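Local coordinates for protein staphylococcal superantigen-like 1 (Staphylococcus aureus, PDB 4O1N) that probably acts as a secreted virulence protease that cleaves host proteins, including collagens and the cytokines IL8, IL17A and IFN-gamma, at residues D84-R89 and L147-R152; L121-K124 and D129-K132; H181-S186 and K191-E196. One frame throughout, in Å; residues are numbered along the deposited sequence.

In the fold
The three contacts run from the interface between the two domains to the far edge of the beta-grasp domain. Contact 1 joins strand 83-87 of the OB-fold domain to helix 144-159 of the beta-grasp domain. Contact 2, a hairpin at the edge of the five-stranded sheet, lies between its two segments in sequence, about 21 Å away between centres; contact 3 follows both and sits about 11 Å from contact 1. Helix 144-159 is common ground: Leu151 touches Leu121 of contact 2, while Arg152 and Asp148 pack on Ile183 of contact 3. Contacts 2 and 3 both reach the five-stranded sheet, at its two outermost strands, so one helix connects sheet and domain interface.

Contact 1 of 3, residues D84-R89 and L147-R152; sequences DVFILR and LDYRLR
Phe86, on strand 83-87, meets Tyr149 and Arg150 of helix 144-159 with the outer end of its ring. Its CE2 lies 4.1 Å from Tyr149 CB, and its CE1 and CZ atoms come close to the guanidinium of Arg150. The nearest of these approaches is Arg150 NH1 to Phe86 CE1 at 3.5 Å, with the nitrogen at the ring edge, near the ring plane. The planes stand about 80° apart, and Phe86 CZ lies over one face of the guanidinium, toward its rim. This is an edge approach and not a cation-pi stack over the aromatic face. Beside it, Leu88 lays CD1 obliquely against the Tyr149 ring, 3.8 Å from CD1 of the tyrosine. No hydrogen bond crosses between the two segments.

Tyr149 CG is anti to the backbone N (chi1 -176°), which carries the ring from the helix toward Leu88. The arginine reaches Phe86 by a different route: its chain bends at chi2 and chi3, bringing NH1 back to the strand. There Glu37 binds NH1 in a salt bridge, while Glu153 on the same helix binds NE. Tyr31 of helix 24-31 packs on Tyr149 and bonds to Asp148 OD2; Asp148 OD1 receives Arg152 NE at 2.6 Å on its syn side.

The contact is thus a small, largely buried seam between the OB-fold and beta-grasp domains, in which Phe86, Leu88 and Tyr149 are joined by Arg150. The Arg150-Glu37 bridge also spans the domains, and the acids around Arg150 probably offset the cost of placing its charge beside an aromatic edge.

Contact 2 of 3, residues L121-K124 and D129-K132; sequences LEIK and DVLK
A beta hairpin with a classic bulge forms this edge of the beta-grasp sheet: Ile123 on strand 120-125 faces both Val130 and Leu131 on strand 128-134. Ile123 N donates to Leu131 O at 2.9 Å, while Ile123 O accepts from Val130 N, also at 2.9 Å, in a nearly straight bond of 172°. The same oxygen receives a weak, longer bond from Leu131 N. The bulge shifts the register by one residue, so that Lys124 pairs with Asp129 beyond it, whereas Glu122 pairs with Lys132 before it.

On the face of Ile123 and Leu131, the contact is apolar. Leu131 extends CD2 between two neighbours on the adjacent strand, touching Ile123 CD1 at 3.7 Å and Leu121 CD2 at 3.8 Å. A chi1 of 172° swings the leucine branch away from its own amide nitrogen and toward these partners. Helix 144-159 adjoins this face, with Leu151 against Leu121 and His159 against both Ile123 and Val130.

The carboxylates of Glu122 and Asp129 meet beside the bulge. An extended chain brings Glu122 OE2 to 2.7 Å from Asp129 OD1, with the two carboxylate planes almost perpendicular (89°). On its other oxygen, Glu122 forms a salt bridge with Lys205 of strand 203-210. Lys124 runs obliquely past the aspartate, its CE 3.2 Å from Asp129 OD1, but its NZ remains beyond salt-bridge distance.

At such a separation one of the two acids probably holds a proton, and the positive charges of Lys205 and Lys124 would probably ease their crowding. The hairpin therefore combines a hydrocarbon face toward the helix with a charged side whose ionisation is probably coupled.

Contact 3 of 3, residues H181-S186 and K191-E196; sequences HTIDLS and KERMGE. With GOL (glycerol), chain G.
Hydrogen bonding dominates the meeting of strand 180-183 with the loop that follows it, and Arg193 supplies both bonds between them. Its NH1 and NH2 grip the single carbonyl oxygen of Thr182 end-on, each at 3.0 Å, and both bonds are bent, as a fork onto one atom requires. The oxygen lies in the guanidinium plane, but the two donors approach the carbonyl differently: NH1 is tilted 16° from its plane, whereas NH2 stands above it by 37°. A bend at chi3 of the arginine chain turns its flat end edge-on to the strand.

Glycerol, probably retained from the crystallisation liquor, fills the angle between arginine and histidine. Arg193 NE donates to glycerol O1 at 3.1 Å, and NH2, already bonded to Thr182 O, also donates to glycerol O2 at 3.1 Å. His181 ND1 shares a hydrogen bond of 2.6 Å with that same O2, in the plane of the imidazole. The small molecule thereby bridges two side chains whose own nitrogens do not touch.

Van der Waals packing is slight: Ile183 CG1 lies 3.7 Å from Arg193 NH1, obliquely to the guanidinium. Farther along 181-186, an Asx turn closes as Asp184 OD1 accepts from Ser186 N, with Ser186 OG bonding from the same face of the carboxylate. Ile183 also packs on Asp148 and Arg152 of helix 144-159.

Two bonds to one oxygen restrict rotation of the guanidinium and fasten the loop to an outermost strand of the beta-grasp sheet. NE and the doubly engaged NH2 form with His181 a polar corner able to hold a small polyol.

Contact 1 of 3, residues D84-R89 and L147-R152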
# COMPACT_ATOMS: atom_id res chain seq x y z
N ASP A 84 -3.96 1.61 -11.64
CA ASP A 84 -3.72 2.66 -10.66
C ASP A 84 -2.38 2.32 -10.05
O ASP A 84 -1.98 1.17 -9.95
CB ASP A 84 -4.76 2.65 -9.53
CG ASP A 84 -6.20 2.87 -10.02
OD1 ASP A 84 -6.44 3.18 -11.22
OD2 ASP A 84 -7.12 2.74 -9.17
N VAL A 85 -1.74 3.33 -9.54
CA VAL A 85 -0.38 3.23 -9.16
C VAL A 85 -0.17 3.91 -7.78
O VAL A 85 -0.74 4.98 -7.49
CB VAL A 85 0.40 3.85 -10.33
CG1 VAL A 85 1.35 4.93 -9.89
CG2 VAL A 85 1.10 2.78 -11.13
N PHE A 86 0.60 3.27 -6.91
CA PHE A 86 0.94 3.80 -5.59
C PHE A 86 2.45 3.63 -5.40
O PHE A 86 2.95 2.52 -5.21
CB PHE A 86 0.17 3.04 -4.51
CG PHE A 86 0.23 3.66 -3.14
CD1 PHE A 86 -0.81 4.48 -2.68
CD2 PHE A 86 1.31 3.42 -2.30
CE1 PHE A 86 -0.77 5.05 -1.44
CE2 PHE A 86 1.35 3.98 -1.04
CZ PHE A 86 0.32 4.80 -0.61
N ILE A 87 3.16 4.74 -5.50
CA ILE A 87 4.59 4.76 -5.76
C ILE A 87 5.34 5.41 -4.60
O ILE A 87 5.01 6.51 -4.17
CB ILE A 87 4.90 5.57 -7.04
CG1 ILE A 87 4.56 4.77 -8.28
CG2 ILE A 87 6.38 5.94 -7.15
CD1 ILE A 87 4.46 5.62 -9.53
N LEU A 88 6.36 4.72 -4.13
CA LEU A 88 7.15 5.18 -3.02
C LEU A 88 8.60 4.92 -3.38
O LEU A 88 8.91 3.83 -3.88
CB LEU A 88 6.70 4.44 -1.76
CG LEU A 88 7.58 4.63 -0.52
CD1 LEU A 88 6.77 4.37 0.75
CD2 LEU A 88 8.81 3.75 -0.53
N ARG A 89 9.48 5.88 -3.17
CA ARG A 89 10.87 5.73 -3.63
C ARG A 89 11.70 4.96 -2.60
O ARG A 89 11.96 5.44 -1.47
CB ARG A 89 11.57 7.07 -3.84
CG ARG A 89 10.78 8.24 -4.40
CD ARG A 89 11.61 9.49 -4.22
NE ARG A 89 12.00 9.95 -5.51
CZ ARG A 89 13.22 10.10 -6.01
NH1 ARG A 89 14.35 9.96 -5.34
NH2 ARG A 89 13.27 10.49 -7.25
N LEU A 147 -2.42 -0.06 1.83
CA LEU A 147 -3.05 -0.21 3.14
C LEU A 147 -2.02 -0.14 4.22
O LEU A 147 -2.22 0.57 5.21
CB LEU A 147 -3.80 -1.53 3.23
CG LEU A 147 -5.12 -1.55 2.48
CD1 LEU A 147 -5.66 -2.97 2.38
CD2 LEU A 147 -6.12 -0.69 3.20
N ASP A 148 -0.92 -0.85 4.04
CA ASP A 148 0.18 -0.79 5.00
C ASP A 148 0.67 0.64 5.24
O ASP A 148 0.71 1.12 6.39
CB ASP A 148 1.35 -1.64 4.53
CG ASP A 148 2.54 -1.53 5.43
OD1 ASP A 148 2.34 -1.74 6.65
OD2 ASP A 148 3.65 -1.20 4.92
N TYR A 149 1.00 1.33 4.15
CA TYR A 149 1.51 2.68 4.28
C TYR A 149 0.49 3.54 4.99
O TYR A 149 0.83 4.16 5.97
CB TYR A 149 1.90 3.31 2.92
CG TYR A 149 2.52 4.70 3.05
CD1 TYR A 149 3.90 4.88 3.15
CD2 TYR A 149 1.71 5.83 3.13
CE1 TYR A 149 4.44 6.14 3.30
CE2 TYR A 149 2.23 7.10 3.30
CZ TYR A 149 3.60 7.25 3.37
OH TYR A 149 4.10 8.52 3.51
N ARG A 150 -0.75 3.56 4.53
CA ARG A 150 -1.73 4.55 5.02
C ARG A 150 -2.12 4.31 6.47
O ARG A 150 -2.38 5.27 7.19
CB ARG A 150 -2.96 4.59 4.15
CG ARG A 150 -2.65 4.99 2.70
CD ARG A 150 -3.09 6.40 2.33
NE ARG A 150 -2.02 7.38 2.37
CZ ARG A 150 -1.54 8.08 1.34
NH1 ARG A 150 -1.98 7.93 0.10
NH2 ARG A 150 -0.60 8.96 1.55
N LEU A 151 -2.15 3.04 6.89
CA LEU A 151 -2.50 2.74 8.28
C LEU A 151 -1.34 3.18 9.14
O LEU A 151 -1.56 3.77 10.20
CB LEU A 151 -2.80 1.27 8.46
CG LEU A 151 -4.07 0.85 7.72
CD1 LEU A 151 -4.16 -0.66 7.50
CD2 LEU A 151 -5.29 1.32 8.49
N ARG A 152 -0.11 2.92 8.70
CA ARG A 152 1.02 3.30 9.52
C ARG A 152 1.14 4.81 9.61
O ARG A 152 1.42 5.35 10.68
CB ARG A 152 2.31 2.69 9.03
CG ARG A 152 2.35 1.18 9.17
CD ARG A 152 3.77 0.62 9.07
NE ARG A 152 3.78 -0.76 8.56
CZ ARG A 152 4.70 -1.68 8.83
NH1 ARG A 152 5.73 -1.43 9.62
NH2 ARG A 152 4.60 -2.89 8.30

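Contact 2 of 3, residues L121-K124 and D129-K132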
# COMPACT_ATOMS: atom_id res chain seq x y z
N LEU A 121 -12.76 0.56 11.76
CA LEU A 121 -11.35 0.77 12.06
C LEU A 121 -11.20 0.90 13.59
O LEU A 121 -11.88 1.73 14.22
CB LEU A 121 -10.80 2.00 11.33
CG LEU A 121 -9.38 2.40 11.69
CD1 LEU A 121 -8.37 1.42 11.10
CD2 LEU A 121 -9.07 3.82 11.22
N GLU A 122 -10.31 0.08 14.16
CA GLU A 122 -10.06 0.08 15.57
C GLU A 122 -8.57 0.15 15.81
O GLU A 122 -7.80 -0.63 15.26
CB GLU A 122 -10.65 -1.21 16.18
CG GLU A 122 -10.52 -1.33 17.70
CD GLU A 122 -11.07 -2.64 18.27
OE1 GLU A 122 -11.49 -3.54 17.48
OE2 GLU A 122 -11.08 -2.80 19.52
N ILE A 123 -8.14 1.06 16.67
CA ILE A 123 -6.73 1.15 16.97
C ILE A 123 -6.53 1.00 18.47
O ILE A 123 -7.30 1.55 19.24
CB ILE A 123 -6.14 2.47 16.49
CG1 ILE A 123 -6.54 2.72 15.04
CG2 ILE A 123 -4.63 2.44 16.61
CD1 ILE A 123 -6.00 4.00 14.46
N LYS A 124 -5.49 0.24 18.86
CA LYS A 124 -5.16 -0.03 20.27
C LYS A 124 -3.71 0.29 20.61
O LYS A 124 -2.82 -0.19 19.88
CB LYS A 124 -5.32 -1.52 20.54
CG LYS A 124 -6.71 -2.02 20.38
CD LYS A 124 -6.87 -3.34 21.11
CE LYS A 124 -8.32 -3.52 21.49
NZ LYS A 124 -8.55 -4.85 22.06
N ASP A 129 -8.47 0.45 23.54
CA ASP A 129 -8.81 1.27 22.36
C ASP A 129 -8.40 2.72 22.53
O ASP A 129 -8.60 3.28 23.58
CB ASP A 129 -10.32 1.29 22.07
CG ASP A 129 -10.79 0.06 21.35
OD1 ASP A 129 -9.97 -0.83 21.06
OD2 ASP A 129 -12.00 -0.02 21.08
N VAL A 130 -7.84 3.30 21.47
CA VAL A 130 -7.61 4.73 21.41
C VAL A 130 -8.40 5.32 20.27
O VAL A 130 -8.46 6.54 20.15
CB VAL A 130 -6.11 5.10 21.28
CG1 VAL A 130 -5.42 4.94 22.61
CG2 VAL A 130 -5.39 4.26 20.24
N LEU A 131 -9.00 4.48 19.42
CA LEU A 131 -9.91 4.95 18.36
C LEU A 131 -10.79 3.81 17.88
O LEU A 131 -10.33 2.67 17.74
CB LEU A 131 -9.16 5.62 17.17
CG LEU A 131 -9.99 5.98 15.91
CD1 LEU A 131 -10.04 7.46 15.58
CD2 LEU A 131 -9.50 5.19 14.70
N LYS A 132 -12.07 4.12 17.69
CA LYS A 132 -13.04 3.18 17.17
C LYS A 132 -13.92 3.94 16.20
O LYS A 132 -14.76 4.73 16.62
CB LYS A 132 -13.85 2.60 18.33
CG LYS A 132 -14.22 1.13 18.20
CD LYS A 132 -15.59 0.98 17.59
CE LYS A 132 -15.80 -0.41 17.01
NZ LYS A 132 -17.06 -0.46 16.19

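Contact 3 of 3, residues H181-S186 and K191-E196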
# COMPACT_ATOMS: atom_id res chain seq x y z
N HIS A 181 -5.50 -10.82 6.63
CA HIS A 181 -4.13 -10.49 6.24
C HIS A 181 -3.56 -9.75 7.43
O HIS A 181 -4.25 -8.92 8.01
CB HIS A 181 -4.10 -9.60 5.01
CG HIS A 181 -4.90 -10.14 3.87
ND1 HIS A 181 -4.37 -11.01 2.94
CD2 HIS A 181 -6.19 -9.97 3.52
CE1 HIS A 181 -5.30 -11.35 2.07
NE2 HIS A 181 -6.42 -10.73 2.40
N THR A 182 -2.34 -10.09 7.83
CA THR A 182 -1.76 -9.55 9.05
C THR A 182 -0.38 -9.03 8.71
O THR A 182 0.28 -9.56 7.84
CB THR A 182 -1.67 -10.62 10.17
OG1 THR A 182 -0.53 -11.45 9.97
CG2 THR A 182 -2.90 -11.53 10.20
N ILE A 183 0.06 -7.99 9.38
CA ILE A 183 1.30 -7.33 9.02
C ILE A 183 2.03 -6.95 10.30
O ILE A 183 1.45 -6.34 11.19
CB ILE A 183 1.05 -6.03 8.23
CG1 ILE A 183 0.43 -6.32 6.86
CG2 ILE A 183 2.34 -5.24 8.05
CD1 ILE A 183 -0.25 -5.11 6.25
N ASP A 184 3.31 -7.28 10.37
CA ASP A 184 4.06 -7.02 11.57
C ASP A 184 4.50 -5.56 11.56
O ASP A 184 5.10 -5.10 10.58
CB ASP A 184 5.24 -7.98 11.60
CG ASP A 184 5.94 -8.04 12.94
OD1 ASP A 184 5.90 -7.08 13.78
OD2 ASP A 184 6.58 -9.09 13.13
N LEU A 185 4.25 -4.83 12.64
CA LEU A 185 4.63 -3.42 12.70
C LEU A 185 6.09 -3.18 13.06
O LEU A 185 6.58 -2.03 12.94
CB LEU A 185 3.75 -2.63 13.64
CG LEU A 185 2.32 -2.51 13.17
CD1 LEU A 185 1.46 -1.86 14.26
CD2 LEU A 185 2.22 -1.69 11.90
N SER A 186 6.79 -4.23 13.47
CA SER A 186 8.17 -4.09 13.91
C SER A 186 9.11 -4.07 12.71
O SER A 186 10.28 -3.75 12.86
CB SER A 186 8.54 -5.23 14.88
OG SER A 186 8.55 -6.50 14.23
N LYS A 191 8.66 -7.03 0.93
CA LYS A 191 8.59 -6.56 -0.46
C LYS A 191 7.78 -7.45 -1.41
O LYS A 191 7.14 -6.94 -2.34
CB LYS A 191 9.98 -6.28 -1.02
CG LYS A 191 10.95 -7.45 -1.00
CD LYS A 191 12.16 -7.15 -1.89
CE LYS A 191 13.47 -7.72 -1.35
NZ LYS A 191 14.19 -6.71 -0.51
N GLU A 192 7.78 -8.75 -1.18
CA GLU A 192 6.99 -9.66 -2.02
C GLU A 192 5.49 -9.46 -1.83
O GLU A 192 4.68 -9.90 -2.64
CB GLU A 192 7.35 -11.16 -1.83
CG GLU A 192 8.21 -11.53 -0.62
CD GLU A 192 9.66 -11.13 -0.83
OE1 GLU A 192 10.18 -11.39 -1.94
OE2 GLU A 192 10.25 -10.52 0.11
N ARG A 193 5.10 -8.81 -0.74
CA ARG A 193 3.68 -8.50 -0.51
C ARG A 193 3.20 -7.13 -1.04
O ARG A 193 1.97 -6.85 -1.08
CB ARG A 193 3.37 -8.60 0.98
CG ARG A 193 3.65 -9.96 1.60
CD ARG A 193 3.46 -9.90 3.12
NE ARG A 193 2.05 -10.01 3.48
CZ ARG A 193 1.54 -9.75 4.68
NH1 ARG A 193 2.32 -9.33 5.67
NH2 ARG A 193 0.24 -9.91 4.89
N MET A 194 4.13 -6.27 -1.43
CA MET A 194 3.76 -4.91 -1.83
C MET A 194 2.95 -4.87 -3.12
O MET A 194 2.22 -3.91 -3.35
CB MET A 194 5.00 -4.05 -1.97
CG MET A 194 5.69 -3.79 -0.65
SD MET A 194 7.29 -3.03 -0.92
CE MET A 194 7.84 -2.78 0.76
N GLY A 195 3.06 -5.91 -3.94
CA GLY A 195 2.22 -6.07 -5.12
C GLY A 195 0.99 -6.96 -4.97
O GLY A 195 0.27 -7.16 -5.94
N GLU A 196 0.77 -7.53 -3.79
CA GLU A 196 -0.43 -8.31 -3.54
C GLU A 196 -1.56 -7.32 -3.38
O GLU A 196 -1.37 -6.18 -2.92
CB GLU A 196 -0.33 -9.17 -2.27
CG GLU A 196 0.72 -10.27 -2.27
CD GLU A 196 0.65 -11.18 -3.50
OE1 GLU A 196 -0.27 -12.04 -3.56
OE2 GLU A 196 1.52 -11.03 -4.40
C1 GOL G . 0.14 -12.14 2.00
O1 GOL G . 0.86 -11.44 0.97
C2 GOL G . -1.27 -11.54 1.99
O2 GOL G . -1.87 -11.55 3.32
C3 GOL G . -2.06 -12.24 0.87
O3 GOL G . -2.32 -13.62 1.20